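Local atomic coordinates of brefeldin A esterase (Bacillus subtilis, PDB entry 1JKM), a protein that probably hydrolyses ester bonds, including that of brefeldin A, as a serine hydrolase of the alpha/beta hydrolase family related to human hormone-sensitive lipase. Residues B[164-169]-B[207-212]; B[85-90]-B[172-177]; B[99-104]-B[180-185]. All coordinates share one frame; numbering follows the deposited sequence.

Helix 163-177 of the alpha/beta hydrolase fold is shared by contacts 1 and 2, and contact 3 follows at helix 179-182. Contact 1 uses an early part of the shared helix and contact 2 its last turns, with centres about 11 Å apart; Arg211 NH2 joins them by a salt bridge to Asp176 OD2 at 2.9 Å. The centre of contact 3 is about 16 Å from that of contact 2, and the two meet where Trp174 and Val175 pack on Leu182. Contacts 1 and 3 have centres about 23 Å apart. Between helix 194-208 and the preceding strand 184-192, a Gly-Glu-Ser-Gly-Gly sequence probably forms the nucleophile elbow; contact 1 lies at the far end of that helix.

Contact 1 of 3, residues B[164-169]-B[207-212]; sequences GVEDCL and KRRGRL
Glu166 and Arg209 form a two-pronged, end-on salt bridge in which each terminal nitrogen takes its own oxygen. Arg209 NH2 donates a hydrogen bond to Glu166 OE2 at 2.7 Å, and the companion bond from Arg209 NH1 to Glu166 OE1 measures 2.8 Å. Both are nearly straight, with N-H...O angles of 169° and 173°, and both use the syn side of the carboxylate. The two flat groups are nearly coplanar, 24° apart, which fixes the rotation of each. An extended chain from CG to NE carries the guanidinium out from Arg209, while Glu166 bends at chi2 to bring its carboxylate across to it. Packing adds little: Leu169 CD1 approaches Arg209 NH1 obliquely at 4.3 Å. Arg209 is the first residue beyond helix 194-208, and Gly210, with positive phi, is the C' residue of the Schellman motif that ends this helix, Arg211 N bonding back to Ala206 O. The salt bridge therefore joins the carboxyl end of helix 194-208 to helix 163-177 at the protein surface. Deeper in, Val165 packs on Leu198 and Ala201, Cys168 on Thr202, and Leu169 on Ala206.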
loop_
_atom_site.group_PDB
_atom_site.type_symbol
_atom_site.label_atom_id
_atom_site.label_comp_id
_atom_site.label_asym_id
_atom_site.label_seq_id
_atom_site.Cartn_x
_atom_site.Cartn_y
_atom_site.Cartn_z
ATOM N N GLY B 164 -28.407 11.622 -18.613
ATOM C CA GLY B 164 -27.761 10.328 -18.321
ATOM C C GLY B 164 -28.611 9.331 -17.533
ATOM O O GLY B 164 -28.599 8.120 -17.834
ATOM N N VAL B 165 -29.333 9.811 -16.510
ATOM C CA VAL B 165 -30.139 8.886 -15.724
ATOM C C VAL B 165 -31.238 8.290 -16.588
ATOM O O VAL B 165 -31.482 7.081 -16.571
ATOM C CB VAL B 165 -30.847 9.367 -14.445
ATOM C CG1 VAL B 165 -30.062 8.986 -13.224
ATOM C CG2 VAL B 165 -31.214 10.844 -14.444
ATOM N N GLU B 166 -31.851 9.130 -17.459
ATOM C CA GLU B 166 -32.779 8.521 -18.418
ATOM C C GLU B 166 -32.132 7.482 -19.287
ATOM O O GLU B 166 -32.724 6.440 -19.631
ATOM C CB GLU B 166 -33.439 9.645 -19.258
ATOM C CG GLU B 166 -34.264 10.547 -18.366
ATOM C CD GLU B 166 -35.664 10.050 -18.061
ATOM O OE1 GLU B 166 -36.095 8.952 -18.455
ATOM O OE2 GLU B 166 -36.376 10.846 -17.390
ATOM N N ASP B 167 -30.924 7.763 -19.791
ATOM C CA ASP B 167 -30.225 6.772 -20.616
ATOM C C ASP B 167 -29.967 5.458 -19.850
ATOM O O ASP B 167 -30.164 4.385 -20.426
ATOM C CB ASP B 167 -28.911 7.352 -21.130
ATOM C CG ASP B 167 -28.942 8.424 -22.187
ATOM O OD1 ASP B 167 -29.933 8.491 -22.949
ATOM O OD2 ASP B 167 -27.984 9.238 -22.292
ATOM N N CYS B 168 -29.499 5.568 -18.596
ATOM C CA CYS B 168 -29.260 4.375 -17.778
ATOM C C CYS B 168 -30.556 3.614 -17.487
ATOM O O CYS B 168 -30.604 2.400 -17.630
ATOM C CB CYS B 168 -28.573 4.770 -16.457
ATOM S SG CYS B 168 -26.878 5.445 -16.617
ATOM N N LEU B 169 -31.630 4.310 -17.081
ATOM C CA LEU B 169 -32.949 3.697 -16.968
ATOM C C LEU B 169 -33.400 3.012 -18.247
ATOM O O LEU B 169 -33.811 1.850 -18.187
ATOM C CB LEU B 169 -34.000 4.721 -16.537
ATOM C CG LEU B 169 -35.384 4.329 -16.027
ATOM C CD1 LEU B 169 -36.357 4.113 -17.173
ATOM C CD2 LEU B 169 -35.359 3.090 -15.143
ATOM N N LYS B 207 -38.388 3.035 -9.402
ATOM C CA LYS B 207 -39.442 2.969 -8.413
ATOM C C LYS B 207 -40.574 3.989 -8.655
ATOM O O LYS B 207 -41.743 3.683 -8.429
ATOM C CB LYS B 207 -38.920 3.179 -6.997
ATOM C CG LYS B 207 -39.997 3.002 -5.935
ATOM C CD LYS B 207 -39.417 2.882 -4.536
ATOM C CE LYS B 207 -39.732 4.119 -3.717
ATOM N NZ LYS B 207 -40.313 3.792 -2.394
ATOM N N ARG B 208 -40.217 5.215 -9.009
ATOM C CA ARG B 208 -41.203 6.237 -9.303
ATOM C C ARG B 208 -42.064 5.875 -10.505
ATOM O O ARG B 208 -43.283 6.071 -10.447
ATOM C CB ARG B 208 -40.509 7.568 -9.567
ATOM C CG ARG B 208 -40.003 8.138 -8.255
ATOM C CD ARG B 208 -39.497 9.556 -8.538
ATOM N NE ARG B 208 -39.036 10.107 -7.261
ATOM C CZ ARG B 208 -38.620 11.360 -7.202
ATOM N NH1 ARG B 208 -38.644 12.063 -8.330
ATOM N NH2 ARG B 208 -38.207 11.793 -6.030
ATOM N N ARG B 209 -41.496 5.209 -11.492
ATOM C CA ARG B 209 -42.193 4.903 -12.722
ATOM C C ARG B 209 -42.825 3.527 -12.670
ATOM O O ARG B 209 -43.237 3.023 -13.709
ATOM C CB ARG B 209 -41.242 5.055 -13.916
ATOM C CG ARG B 209 -40.696 6.483 -13.956
ATOM C CD ARG B 209 -40.285 6.902 -15.360
ATOM N NE ARG B 209 -39.840 8.309 -15.335
ATOM C CZ ARG B 209 -38.858 8.746 -16.132
ATOM N NH1 ARG B 209 -38.242 7.928 -16.982
ATOM N NH2 ARG B 209 -38.513 10.018 -16.045
ATOM N N GLY B 210 -42.861 2.877 -11.509
ATOM C CA GLY B 210 -43.499 1.584 -11.367
ATOM C C GLY B 210 -42.730 0.421 -11.939
ATOM O O GLY B 210 -43.372 -0.602 -12.227
ATOM N N ARG B 211 -41.399 0.512 -12.159
ATOM C CA ARG B 211 -40.725 -0.672 -12.694
ATOM C C ARG B 211 -39.523 -1.042 -11.807
ATOM O O ARG B 211 -38.557 -1.621 -12.295
ATOM C CB ARG B 211 -40.382 -0.631 -14.170
ATOM C CG ARG B 211 -41.549 -1.229 -15.010
ATOM C CD ARG B 211 -41.236 -1.469 -16.449
ATOM N NE ARG B 211 -40.334 -2.576 -16.751
ATOM C CZ ARG B 211 -39.834 -2.766 -17.975
ATOM N NH1 ARG B 211 -40.189 -1.912 -18.946
ATOM N NH2 ARG B 211 -39.003 -3.776 -18.243
ATOM N N LEU B 212 -39.760 -0.981 -10.499
ATOM C CA LEU B 212 -38.798 -1.479 -9.516
ATOM C C LEU B 212 -38.526 -2.969 -9.668
ATOM O O LEU B 212 -37.386 -3.434 -9.437
ATOM C CB LEU B 212 -39.231 -1.172 -8.098
ATOM C CG LEU B 212 -38.248 -0.547 -7.109
ATOM C CD1 LEU B 212 -38.633 -0.801 -5.670
ATOM C CD2 LEU B 212 -36.809 -0.943 -7.382
#

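Contact 2 of 3, residues B[85-90]-B[172-177]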
loop_
_atom_site.group_PDB
_atom_site.type_symbol
_atom_site.label_atom_id
_atom_site.label_comp_id
_atom_site.label_asym_id
_atom_site.label_seq_id
_atom_site.Cartn_x
_atom_site.Cartn_y
_atom_site.Cartn_z
ATOM N N GLU B 85 -24.683 -3.873 -28.589
ATOM C CA GLU B 85 -26.086 -3.734 -28.940
ATOM C C GLU B 85 -26.359 -2.228 -28.995
ATOM O O GLU B 85 -25.646 -1.468 -28.338
ATOM C CB GLU B 85 -27.037 -4.367 -27.949
ATOM C CG GLU B 85 -26.932 -5.855 -27.747
ATOM C CD GLU B 85 -27.709 -6.728 -28.707
ATOM O OE1 GLU B 85 -28.422 -6.214 -29.595
ATOM O OE2 GLU B 85 -27.604 -7.972 -28.558
ATOM N N THR B 86 -27.314 -1.809 -29.819
ATOM C CA THR B 86 -27.731 -0.410 -29.771
ATOM C C THR B 86 -29.211 -0.353 -29.429
ATOM O O THR B 86 -29.964 -1.208 -29.908
ATOM C CB THR B 86 -27.451 0.238 -31.137
ATOM O OG1 THR B 86 -26.055 0.113 -31.461
ATOM C CG2 THR B 86 -27.867 1.693 -31.137
ATOM N N ILE B 87 -29.619 0.452 -28.467
ATOM C CA ILE B 87 -31.018 0.753 -28.224
ATOM C C ILE B 87 -31.249 2.251 -28.365
ATOM O O ILE B 87 -30.279 3.019 -28.444
ATOM C CB ILE B 87 -31.427 0.310 -26.793
ATOM C CG1 ILE B 87 -30.726 1.158 -25.747
ATOM C CG2 ILE B 87 -31.143 -1.177 -26.603
ATOM C CD1 ILE B 87 -31.031 0.863 -24.296
ATOM N N LEU B 88 -32.499 2.694 -28.358
ATOM C CA LEU B 88 -32.769 4.129 -28.362
ATOM C C LEU B 88 -33.258 4.623 -27.004
ATOM O O LEU B 88 -34.063 3.957 -26.359
ATOM C CB LEU B 88 -33.824 4.491 -29.415
ATOM C CG LEU B 88 -33.370 4.391 -30.876
ATOM C CD1 LEU B 88 -34.214 3.374 -31.622
ATOM C CD2 LEU B 88 -33.445 5.762 -31.527
ATOM N N GLY B 89 -32.857 5.837 -26.640
ATOM C CA GLY B 89 -33.276 6.408 -25.371
ATOM C C GLY B 89 -34.365 7.448 -25.616
ATOM O O GLY B 89 -34.938 7.596 -26.699
ATOM N N VAL B 90 -34.598 8.275 -24.612
ATOM C CA VAL B 90 -35.823 9.076 -24.519
ATOM C C VAL B 90 -35.865 10.202 -25.530
ATOM O O VAL B 90 -36.945 10.687 -25.919
ATOM C CB VAL B 90 -35.936 9.510 -23.047
ATOM C CG1 VAL B 90 -36.773 10.739 -22.796
ATOM C CG2 VAL B 90 -36.516 8.316 -22.275
ATOM N N VAL B 172 -31.462 -0.307 -18.391
ATOM C CA VAL B 172 -31.892 -1.295 -17.390
ATOM C C VAL B 172 -33.205 -1.946 -17.807
ATOM O O VAL B 172 -33.303 -3.166 -17.805
ATOM C CB VAL B 172 -31.990 -0.680 -15.975
ATOM C CG1 VAL B 172 -32.789 -1.522 -14.994
ATOM C CG2 VAL B 172 -30.588 -0.471 -15.392
ATOM N N LEU B 173 -34.200 -1.158 -18.211
ATOM C CA LEU B 173 -35.457 -1.724 -18.711
ATOM C C LEU B 173 -35.305 -2.600 -19.936
ATOM O O LEU B 173 -35.826 -3.725 -19.990
ATOM C CB LEU B 173 -36.425 -0.579 -19.039
ATOM C CG LEU B 173 -36.830 0.327 -17.885
ATOM C CD1 LEU B 173 -37.834 1.365 -18.371
ATOM C CD2 LEU B 173 -37.395 -0.473 -16.712
ATOM N N TRP B 174 -34.453 -2.200 -20.889
ATOM C CA TRP B 174 -34.146 -3.084 -22.003
ATOM C C TRP B 174 -33.580 -4.428 -21.604
ATOM O O TRP B 174 -33.890 -5.509 -22.125
ATOM C CB TRP B 174 -33.182 -2.359 -22.964
ATOM C CG TRP B 174 -32.990 -3.114 -24.243
ATOM C CD1 TRP B 174 -33.731 -2.993 -25.390
ATOM C CD2 TRP B 174 -31.990 -4.104 -24.505
ATOM N NE1 TRP B 174 -33.243 -3.855 -26.351
ATOM C CE2 TRP B 174 -32.173 -4.547 -25.827
ATOM C CE3 TRP B 174 -30.956 -4.661 -23.747
ATOM C CZ2 TRP B 174 -31.363 -5.522 -26.404
ATOM C CZ3 TRP B 174 -30.153 -5.627 -24.323
ATOM C CH2 TRP B 174 -30.360 -6.050 -25.641
ATOM N N VAL B 175 -32.603 -4.388 -20.677
ATOM C CA VAL B 175 -31.965 -5.615 -20.217
ATOM C C VAL B 175 -32.995 -6.484 -19.505
ATOM O O VAL B 175 -33.013 -7.688 -19.710
ATOM C CB VAL B 175 -30.773 -5.292 -19.271
ATOM C CG1 VAL B 175 -30.162 -6.551 -18.689
ATOM C CG2 VAL B 175 -29.701 -4.506 -20.015
ATOM N N ASP B 176 -33.844 -5.894 -18.678
ATOM C CA ASP B 176 -34.900 -6.594 -17.978
ATOM C C ASP B 176 -35.848 -7.296 -18.961
ATOM O O ASP B 176 -36.068 -8.507 -18.870
ATOM C CB ASP B 176 -35.708 -5.583 -17.146
ATOM C CG ASP B 176 -36.831 -6.309 -16.420
ATOM O OD1 ASP B 176 -36.555 -7.297 -15.706
ATOM O OD2 ASP B 176 -37.989 -5.887 -16.578
ATOM N N GLU B 177 -36.185 -6.581 -20.049
ATOM C CA GLU B 177 -37.013 -7.193 -21.086
ATOM C C GLU B 177 -36.286 -8.339 -21.772
ATOM O O GLU B 177 -36.952 -9.222 -22.313
ATOM C CB GLU B 177 -37.494 -6.202 -22.142
ATOM C CG GLU B 177 -38.112 -4.918 -21.624
ATOM C CD GLU B 177 -37.943 -3.767 -22.610
ATOM O OE1 GLU B 177 -37.741 -4.045 -23.819
ATOM O OE2 GLU B 177 -38.011 -2.584 -22.193
#
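Trp174 meets Ile87 and Glu85 from a helical turn in which Asp176 N bonds to Val172 O at 2.9 Å and the O of Trp174 itself accepts from His178 ND1. Between strand and helix the contact is apolar. Ile87 sets its CG2 methyl over one face of the indole, 3.3 Å from the centroid of the five-membered ring and only 8° off the normal, a close CH-pi contact. The methyl lies 3.4 Å from both CD1 and NE1 of Trp174. The torsions account for this placement: Trp174 CG stands anti to its backbone N (chi1 -171°), throwing the ring toward the strand, and Ile87 CG2 is anti to its carbonyl carbon. The other branch of Ile87 runs beside the root of the indole, its CD1 lying 4.1 Å from Trp174 CB. At the far end of the ring, Glu85 CG comes obliquely to within 4.0 Å of Trp174 CH2. Bent at chi2, Glu85 also brings its carboxylate carbon near CH2 and crosses the indole at about a right angle. Ile87 and Glu85 are two residues apart on strand 80-88, outermost in the sheet within this chain, so both reach the same helix. A helix laid on the sheet, here through one indole, is the layering of the alpha/beta hydrolase fold, at its antiparallel end. The neighbouring strand 94-102 pairs with 80-88 through Leu97 and Ile95, and Leu97 also touches Trp174. On the helix side, Trp174 stacks with His178 and packs on Leu182 of helix 179-182, while Val175 lies against strand 184-192.

Contact 3 of 3, residues B[99-104]-B[180-185]; sequences VFRPAG and ESLGLS
Arg101 extends its guanidinium from strand 94-102 edge-first to the end of helix 179-182, where the carbonyl of Leu182 meets it almost in its own plane. Arg101 NH2 donates to Leu182 O at 2.6 Å, a short bond with an N-H...O angle of 163°. The donor lies in the carbonyl plane on a lone pair, at a C=O...N angle of 144°. The second terminal nitrogen serves the next peptide through water: Arg101 NH1 donates to water 1 at 3.1 Å, and water 1 donates to Gly183 O at 2.7 Å. Two successive carbonyls are thus held by one flat group, directly and through solvent. The arginine starts with CG between N and the carbonyl carbon (chi1 55°) and turns again at chi3, a bend that swings the terminal nitrogens round toward the two oxygens. The acceptor site is a helix end of Schellman type: Gly183, with positive phi, is the C' residue, Leu184 N bonds back to Arg179 O, and the bond from Gly183 N to Glu180 O is weak. A positive group beside such a carbonyl-rich end is probably favourable electrostatically. In the alpha/beta hydrolase fold this corner leads from the helical layer into strand 184-192, while Arg101 belongs to the antiparallel part of the same sheet, where its backbone pairs with Glu81. The Leu182 methyl CD2 comes no nearer to Arg101 NH2 than 4.5 Å. Val99 points toward segment 180-185 but stays 4.8 Å away, measured from its CG1 to Leu182 CD2. From the helix side Leu182 is packed by Val175, and Leu184 rests on Val175 and on Val143 of strand 143-147.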
loop_
_atom_site.group_PDB
_atom_site.type_symbol
_atom_site.label_atom_id
_atom_site.label_comp_id
_atom_site.label_asym_id
_atom_site.label_seq_id
_atom_site.Cartn_x
_atom_site.Cartn_y
_atom_site.Cartn_z
ATOM N N VAL B 99 -21.467 -5.618 -24.166
ATOM C CA VAL B 99 -21.789 -6.866 -23.504
ATOM C C VAL B 99 -20.589 -7.804 -23.414
ATOM O O VAL B 99 -19.901 -8.144 -24.376
ATOM C CB VAL B 99 -22.922 -7.623 -24.234
ATOM C CG1 VAL B 99 -23.277 -8.931 -23.537
ATOM C CG2 VAL B 99 -24.167 -6.754 -24.351
ATOM N N PHE B 100 -20.280 -8.263 -22.205
ATOM C CA PHE B 100 -19.160 -9.121 -21.888
ATOM C C PHE B 100 -19.662 -10.412 -21.254
ATOM O O PHE B 100 -20.511 -10.356 -20.345
ATOM C CB PHE B 100 -18.295 -8.417 -20.818
ATOM C CG PHE B 100 -17.745 -7.084 -21.222
ATOM C CD1 PHE B 100 -18.512 -5.927 -21.148
ATOM C CD2 PHE B 100 -16.430 -6.985 -21.663
ATOM C CE1 PHE B 100 -18.010 -4.701 -21.517
ATOM C CE2 PHE B 100 -15.915 -5.751 -22.031
ATOM C CZ PHE B 100 -16.690 -4.619 -21.962
ATOM N N ARG B 101 -19.234 -11.566 -21.737
ATOM C CA ARG B 101 -19.589 -12.810 -21.027
ATOM C C ARG B 101 -18.456 -13.813 -21.110
ATOM O O ARG B 101 -17.599 -13.707 -21.997
ATOM C CB ARG B 101 -20.892 -13.345 -21.633
ATOM C CG ARG B 101 -20.772 -13.524 -23.133
ATOM C CD ARG B 101 -21.882 -14.427 -23.674
ATOM N NE ARG B 101 -23.157 -13.735 -23.617
ATOM C CZ ARG B 101 -24.189 -14.123 -22.867
ATOM N NH1 ARG B 101 -24.127 -15.209 -22.113
ATOM N NH2 ARG B 101 -25.277 -13.375 -22.931
ATOM N N PRO B 102 -18.362 -14.735 -20.162
ATOM C CA PRO B 102 -17.359 -15.785 -20.172
ATOM C C PRO B 102 -17.428 -16.677 -21.410
ATOM O O PRO B 102 -18.508 -17.147 -21.744
ATOM C CB PRO B 102 -17.629 -16.603 -18.926
ATOM C CG PRO B 102 -18.923 -16.170 -18.377
ATOM C CD PRO B 102 -19.440 -15.020 -19.187
ATOM N N ALA B 103 -16.336 -16.820 -22.147
ATOM C CA ALA B 103 -16.328 -17.682 -23.330
ATOM C C ALA B 103 -16.643 -19.128 -22.947
ATOM O O ALA B 103 -16.007 -19.701 -22.066
ATOM C CB ALA B 103 -14.989 -17.643 -24.041
ATOM N N GLY B 104 -17.665 -19.694 -23.577
ATOM C CA GLY B 104 -17.818 -21.144 -23.647
ATOM C C GLY B 104 -18.515 -21.649 -22.387
ATOM O O GLY B 104 -18.216 -22.718 -21.855
ATOM N N GLU B 180 -34.333 -13.400 -20.997
ATOM C CA GLU B 180 -34.220 -14.677 -21.700
ATOM C C GLU B 180 -33.178 -14.690 -22.800
ATOM O O GLU B 180 -32.326 -15.582 -22.831
ATOM C CB GLU B 180 -35.578 -15.110 -22.265
ATOM C CG GLU B 180 -36.260 -16.063 -21.282
ATOM C CD GLU B 180 -37.108 -15.296 -20.283
ATOM O OE1 GLU B 180 -38.197 -14.824 -20.686
ATOM O OE2 GLU B 180 -36.665 -15.182 -19.116
ATOM N N SER B 181 -33.160 -13.695 -23.688
ATOM C CA SER B 181 -32.282 -13.776 -24.857
ATOM C C SER B 181 -30.836 -13.563 -24.449
ATOM O O SER B 181 -29.896 -14.065 -25.068
ATOM C CB SER B 181 -32.729 -12.770 -25.920
ATOM O OG SER B 181 -32.311 -11.446 -25.615
ATOM N N LEU B 182 -30.638 -12.755 -23.405
ATOM C CA LEU B 182 -29.311 -12.486 -22.871
ATOM C C LEU B 182 -28.802 -13.631 -22.031
ATOM O O LEU B 182 -27.591 -13.791 -21.881
ATOM C CB LEU B 182 -29.324 -11.174 -22.091
ATOM C CG LEU B 182 -29.223 -9.897 -22.936
ATOM C CD1 LEU B 182 -29.237 -8.678 -22.041
ATOM C CD2 LEU B 182 -27.971 -9.916 -23.809
ATOM N N GLY B 183 -29.689 -14.467 -21.522
ATOM C CA GLY B 183 -29.330 -15.602 -20.680
ATOM C C GLY B 183 -29.005 -15.119 -19.263
ATOM O O GLY B 183 -27.955 -15.474 -18.754
ATOM N N LEU B 184 -29.890 -14.337 -18.658
ATOM C CA LEU B 184 -29.666 -13.845 -17.312
ATOM C C LEU B 184 -30.604 -14.461 -16.282
ATOM O O LEU B 184 -31.838 -14.453 -16.401
ATOM C CB LEU B 184 -29.807 -12.333 -17.223
ATOM C CG LEU B 184 -29.121 -11.470 -18.286
ATOM C CD1 LEU B 184 -29.609 -10.033 -18.118
ATOM C CD2 LEU B 184 -27.616 -11.604 -18.179
ATOM N N SER B 185 -30.017 -14.740 -15.118
ATOM C CA SER B 185 -30.759 -15.156 -13.947
ATOM C C SER B 185 -30.963 -14.029 -12.960
ATOM O O SER B 185 -31.697 -14.244 -11.993
ATOM C CB SER B 185 -30.093 -16.346 -13.241
ATOM O OG SER B 185 -28.732 -16.027 -12.959
HETATM O O HOH W 1 -25.887 -16.700 -20.049
#